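Long-range contact in bacterioferritin (Mycobacterium tuberculosis, PDB 3UOI), which probably oxidises iron(II) with dioxygen at a ferroxidase centre and stores the resulting iron(III) oxide mineral inside a hollow, heme-binding shell of 24 subunits: residues Phe89-Leu100 against Glu129-Leu140. Sequence-based numbering, arbitrary orientation.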
loop_
_atom_site.group_PDB
_atom_site.type_symbol
_atom_site.label_atom_id
_atom_site.label_comp_id
_atom_site.label_asym_id
_atom_site.label_seq_id
_atom_site.Cartn_x
_atom_site.Cartn_y
_atom_site.Cartn_z
ATOM N N PHE A 89 -2.875 -38.216 35.378
ATOM C CA PHE A 89 -2.008 -38.785 34.379
ATOM C C PHE A 89 -2.096 -40.310 34.400
ATOM O O PHE A 89 -2.036 -40.914 33.385
ATOM C CB PHE A 89 -0.562 -38.410 34.614
ATOM C CG PHE A 89 -0.264 -36.987 34.468
ATOM C CD1 PHE A 89 -0.770 -36.262 33.446
ATOM C CD2 PHE A 89 0.587 -36.357 35.353
ATOM C CE1 PHE A 89 -0.463 -34.940 33.341
ATOM C CE2 PHE A 89 0.878 -35.059 35.230
ATOM C CZ PHE A 89 0.343 -34.352 34.236
ATOM N N GLU A 90 -2.193 -40.899 35.576
ATOM C CA GLU A 90 -2.293 -42.341 35.728
ATOM C C GLU A 90 -3.544 -42.966 35.176
ATOM O O GLU A 90 -3.532 -44.017 34.614
ATOM C CB GLU A 90 -2.051 -42.773 37.145
ATOM C CG GLU A 90 -0.728 -43.348 37.261
ATOM C CD GLU A 90 -0.345 -43.638 38.650
ATOM O OE1 GLU A 90 -1.115 -43.270 39.547
ATOM O OE2 GLU A 90 0.740 -44.212 38.821
ATOM N N ALA A 91 -4.625 -42.267 35.389
ATOM C CA ALA A 91 -5.916 -42.585 34.880
ATOM C C ALA A 91 -5.955 -42.492 33.360
ATOM O O ALA A 91 -6.558 -43.261 32.706
ATOM C CB ALA A 91 -6.920 -41.681 35.512
ATOM N N ASP A 92 -5.331 -41.473 32.828
ATOM C CA ASP A 92 -5.280 -41.269 31.405
ATOM C C ASP A 92 -4.425 -42.333 30.741
ATOM O O ASP A 92 -4.719 -42.791 29.700
ATOM C CB ASP A 92 -4.880 -39.848 31.078
ATOM C CG ASP A 92 -5.938 -38.815 31.505
ATOM O OD1 ASP A 92 -5.613 -37.676 31.424
ATOM O OD2 ASP A 92 -7.037 -39.120 31.932
ATOM N N LEU A 93 -3.362 -42.717 31.413
ATOM C CA LEU A 93 -2.463 -43.728 30.925
ATOM C C LEU A 93 -3.178 -45.025 30.790
ATOM O O LEU A 93 -2.962 -45.717 29.881
ATOM C CB LEU A 93 -1.278 -43.906 31.847
ATOM C CG LEU A 93 -0.025 -43.135 31.486
ATOM C CD1 LEU A 93 0.999 -43.267 32.548
ATOM C CD2 LEU A 93 0.508 -43.612 30.220
ATOM N N ALA A 94 -4.029 -45.336 31.734
ATOM C CA ALA A 94 -4.714 -46.604 31.728
ATOM C C ALA A 94 -5.656 -46.836 30.575
ATOM O O ALA A 94 -5.670 -47.868 30.059
ATOM C CB ALA A 94 -5.376 -46.888 33.072
ATOM N N ILE A 95 -6.443 -45.853 30.209
ATOM C CA ILE A 95 -7.286 -45.916 29.035
ATOM C C ILE A 95 -6.541 -46.004 27.674
ATOM O O ILE A 95 -6.898 -46.729 26.807
ATOM C CB ILE A 95 -8.329 -44.769 29.055
ATOM C CG1 ILE A 95 -9.284 -44.905 27.892
ATOM C CG2 ILE A 95 -7.687 -43.455 29.026
ATOM C CD1 ILE A 95 -10.642 -44.569 28.228
ATOM N N GLU A 96 -5.483 -45.259 27.514
ATOM C CA GLU A 96 -4.667 -45.392 26.340
ATOM C C GLU A 96 -4.042 -46.814 26.249
ATOM O O GLU A 96 -3.977 -47.371 25.194
ATOM C CB GLU A 96 -3.580 -44.329 26.326
ATOM C CG GLU A 96 -4.033 -42.909 26.535
ATOM C CD GLU A 96 -3.032 -42.176 27.357
ATOM O OE1 GLU A 96 -1.893 -42.685 27.478
ATOM O OE2 GLU A 96 -3.317 -41.102 27.891
ATOM N N TYR A 97 -3.589 -47.374 27.363
ATOM C CA TYR A 97 -3.074 -48.736 27.372
ATOM C C TYR A 97 -4.163 -49.729 27.007
ATOM O O TYR A 97 -3.924 -50.634 26.286
ATOM C CB TYR A 97 -2.375 -49.091 28.667
ATOM C CG TYR A 97 -0.919 -48.731 28.686
ATOM C CD1 TYR A 97 -0.059 -49.290 27.783
ATOM C CD2 TYR A 97 -0.400 -47.894 29.617
ATOM C CE1 TYR A 97 1.215 -48.996 27.782
ATOM C CE2 TYR A 97 0.883 -47.584 29.608
ATOM C CZ TYR A 97 1.704 -48.145 28.693
ATOM O OH TYR A 97 3.023 -47.882 28.643
ATOM N N ASP A 98 -5.366 -49.491 27.489
ATOM C CA ASP A 98 -6.482 -50.303 27.122
ATOM C C ASP A 98 -6.670 -50.228 25.629
ATOM O O ASP A 98 -6.885 -51.202 25.043
ATOM C CB ASP A 98 -7.763 -49.896 27.809
ATOM C CG ASP A 98 -7.930 -50.520 29.131
ATOM O OD1 ASP A 98 -6.981 -51.061 29.607
ATOM O OD2 ASP A 98 -8.995 -50.434 29.714
ATOM N N VAL A 99 -6.522 -49.074 25.024
ATOM C CA VAL A 99 -6.633 -48.986 23.568
ATOM C C VAL A 99 -5.561 -49.810 22.834
ATOM O O VAL A 99 -5.840 -50.487 21.899
ATOM C CB VAL A 99 -6.618 -47.524 23.063
ATOM C CG1 VAL A 99 -6.328 -47.474 21.599
ATOM C CG2 VAL A 99 -7.909 -46.922 23.299
ATOM N N LEU A 100 -4.338 -49.738 23.305
ATOM C CA LEU A 100 -3.308 -50.477 22.660
ATOM C C LEU A 100 -3.612 -51.965 22.768
ATOM O O LEU A 100 -3.546 -52.653 21.826
ATOM C CB LEU A 100 -1.968 -50.121 23.228
ATOM C CG LEU A 100 -1.448 -48.718 22.993
ATOM C CD1 LEU A 100 -0.097 -48.628 23.607
ATOM C CD2 LEU A 100 -1.377 -48.402 21.562
ATOM N N GLU A 129 -2.077 -42.622 20.153
ATOM C CA GLU A 129 -2.128 -43.069 21.524
ATOM C C GLU A 129 -0.723 -43.316 22.048
ATOM O O GLU A 129 -0.469 -43.077 23.163
ATOM C CB GLU A 129 -3.007 -44.295 21.715
ATOM C CG GLU A 129 -4.387 -44.208 21.175
ATOM C CD GLU A 129 -5.235 -43.208 21.913
ATOM O OE1 GLU A 129 -6.147 -43.625 22.615
ATOM O OE2 GLU A 129 -4.969 -42.021 21.798
ATOM N N GLU A 130 0.162 -43.820 21.222
ATOM C CA GLU A 130 1.522 -44.055 21.658
ATOM C C GLU A 130 2.197 -42.724 22.045
ATOM O O GLU A 130 2.823 -42.597 23.080
ATOM C CB GLU A 130 2.319 -44.811 20.600
ATOM C CG GLU A 130 1.779 -46.161 20.205
ATOM C CD GLU A 130 2.652 -46.918 19.224
ATOM O OE1 GLU A 130 3.214 -46.321 18.368
ATOM O OE2 GLU A 130 2.769 -48.082 19.298
ATOM N N GLU A 131 1.967 -41.729 21.210
ATOM C CA GLU A 131 2.471 -40.395 21.507
ATOM C C GLU A 131 1.912 -39.920 22.827
ATOM O O GLU A 131 2.631 -39.476 23.671
ATOM C CB GLU A 131 2.139 -39.407 20.384
ATOM C CG GLU A 131 2.899 -39.683 19.133
ATOM C CD GLU A 131 3.148 -38.478 18.239
ATOM O OE1 GLU A 131 2.826 -37.348 18.591
ATOM O OE2 GLU A 131 3.699 -38.685 17.159
ATOM N N HIS A 132 0.639 -40.119 23.038
ATOM C CA HIS A 132 0.066 -39.706 24.286
ATOM C C HIS A 132 0.654 -40.396 25.506
ATOM O O HIS A 132 0.925 -39.760 26.479
ATOM C CB HIS A 132 -1.400 -39.989 24.271
ATOM C CG HIS A 132 -2.177 -39.171 25.234
ATOM N ND1 HIS A 132 -3.538 -39.233 25.323
ATOM C CD2 HIS A 132 -1.782 -38.286 26.167
ATOM C CE1 HIS A 132 -3.953 -38.418 26.265
ATOM N NE2 HIS A 132 -2.908 -37.823 26.788
ATOM N N ILE A 133 0.844 -41.706 25.421
ATOM C CA ILE A 133 1.360 -42.467 26.512
ATOM C C ILE A 133 2.742 -41.996 26.823
ATOM O O ILE A 133 3.064 -41.843 27.966
ATOM C CB ILE A 133 1.370 -43.959 26.208
ATOM C CG1 ILE A 133 -0.036 -44.533 26.252
ATOM C CG2 ILE A 133 2.292 -44.691 27.167
ATOM C CD1 ILE A 133 -0.241 -45.599 25.360
ATOM N N ASP A 134 3.517 -41.752 25.776
ATOM C CA ASP A 134 4.889 -41.297 25.898
ATOM C C ASP A 134 4.868 -39.939 26.610
ATOM O O ASP A 134 5.558 -39.752 27.542
ATOM C CB ASP A 134 5.598 -41.298 24.543
ATOM C CG ASP A 134 7.020 -40.751 24.574
ATOM O OD1 ASP A 134 7.657 -40.751 25.566
ATOM O OD2 ASP A 134 7.507 -40.361 23.541
ATOM N N TYR A 135 3.971 -39.060 26.219
ATOM C CA TYR A 135 3.805 -37.789 26.894
ATOM C C TYR A 135 3.405 -37.927 28.342
ATOM O O TYR A 135 3.906 -37.243 29.145
ATOM C CB TYR A 135 2.751 -36.938 26.217
ATOM C CG TYR A 135 2.209 -35.838 27.079
ATOM C CD1 TYR A 135 2.839 -34.623 27.170
ATOM C CD2 TYR A 135 1.089 -36.031 27.813
ATOM C CE1 TYR A 135 2.350 -33.646 27.956
ATOM C CE2 TYR A 135 0.601 -35.081 28.600
ATOM C CZ TYR A 135 1.221 -33.881 28.685
ATOM O OH TYR A 135 0.681 -32.953 29.498
ATOM N N LEU A 136 2.491 -38.812 28.647
ATOM C CA LEU A 136 2.022 -39.023 30.013
ATOM C C LEU A 136 3.019 -39.649 31.046
ATOM O O LEU A 136 3.072 -39.228 32.183
ATOM C CB LEU A 136 0.699 -39.769 29.995
ATOM C CG LEU A 136 -0.526 -39.071 29.415
ATOM C CD1 LEU A 136 -1.634 -40.008 29.121
ATOM C CD2 LEU A 136 -1.015 -38.039 30.321
ATOM N N GLU A 137 3.747 -40.666 30.608
ATOM C CA GLU A 137 4.805 -41.318 31.327
ATOM C C GLU A 137 5.968 -40.370 31.574
ATOM O O GLU A 137 6.449 -40.325 32.634
ATOM C CB GLU A 137 5.241 -42.612 30.627
ATOM C CG GLU A 137 4.109 -43.597 30.406
ATOM C CD GLU A 137 4.495 -44.912 29.815
ATOM O OE1 GLU A 137 5.439 -44.994 29.072
ATOM O OE2 GLU A 137 3.793 -45.855 30.064
ATOM N N THR A 138 6.340 -39.562 30.596
ATOM C CA THR A 138 7.326 -38.517 30.781
ATOM C C THR A 138 6.873 -37.504 31.856
ATOM O O THR A 138 7.668 -37.051 32.590
ATOM C CB THR A 138 7.652 -37.778 29.497
ATOM O OG1 THR A 138 8.384 -38.606 28.633
ATOM C CG2 THR A 138 8.458 -36.547 29.780
ATOM N N GLN A 139 5.603 -37.176 31.945
ATOM C CA GLN A 139 5.160 -36.309 33.016
ATOM C C GLN A 139 5.360 -36.972 34.389
ATOM O O GLN A 139 5.828 -36.391 35.304
ATOM C CB GLN A 139 3.710 -35.805 32.839
ATOM C CG GLN A 139 3.352 -35.158 31.521
ATOM C CD GLN A 139 4.413 -34.262 30.977
ATOM O OE1 GLN A 139 4.572 -33.172 31.433
ATOM N NE2 GLN A 139 5.135 -34.718 30.016
ATOM N N LEU A 140 5.021 -38.221 34.510
ATOM C CA LEU A 140 5.268 -38.870 35.769
ATOM C C LEU A 140 6.767 -38.936 36.082
ATOM O O LEU A 140 7.132 -38.763 37.191
ATOM C CB LEU A 140 4.541 -40.170 35.889
ATOM C CG LEU A 140 3.040 -39.979 35.838
ATOM C CD1 LEU A 140 2.385 -41.148 35.241
ATOM C CD2 LEU A 140 2.565 -39.808 37.171
#
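Leu93 fits as a knob among Ile133, Leu136, Glu137 and Leu140. Its branched end suits this hollow: both methyls rest on Glu137 CG, while CD2 also lies 3.7 Å from Ile133 CG2 and CD1 meets Leu140 CD1 tip to tip. Ile133 replies from the opposite helix, seated among Leu93, Glu96, Tyr97 and Leu100, its CD1 3.5 Å from Leu100 CD1. This reciprocal knobs-into-holes packing joins two nearly antiparallel helices of the ferritin four-helix bundle; the axes of segments 89-100 and 129-140 run 152° apart and approach to 9.6 Å. Along the inward-facing side the residues turn polar: Glu96, Glu129 and His132 are predicted iron ligands of the ferroxidase centre, completed by residues such as Glu53 and His56 from helix 40-66. As modelled, Glu96 OE2 lies over one imidazole face of His132, though its exact position is doubtful. On the flank facing a second subunit, Tyr97 is long enough to carry its hydroxyl past Ile133 and donate to Glu137; OH and OE2 are 2.6 Å apart, with the carboxylate met on its syn side, 25° out of its plane. Glu137 OE1 is hydrogen-bonded to the backbone N of Met3 of that subunit. Farther along, Phe89 leans toward the partner helix with CG beside its own backbone N (chi1 -66°), and Gln139 CB makes a CH-pi contact over one face, 4.0 Å from the ring centroid. Gln139 then bends away, and its NE2 bonds to Tyr135 O at 2.9 Å.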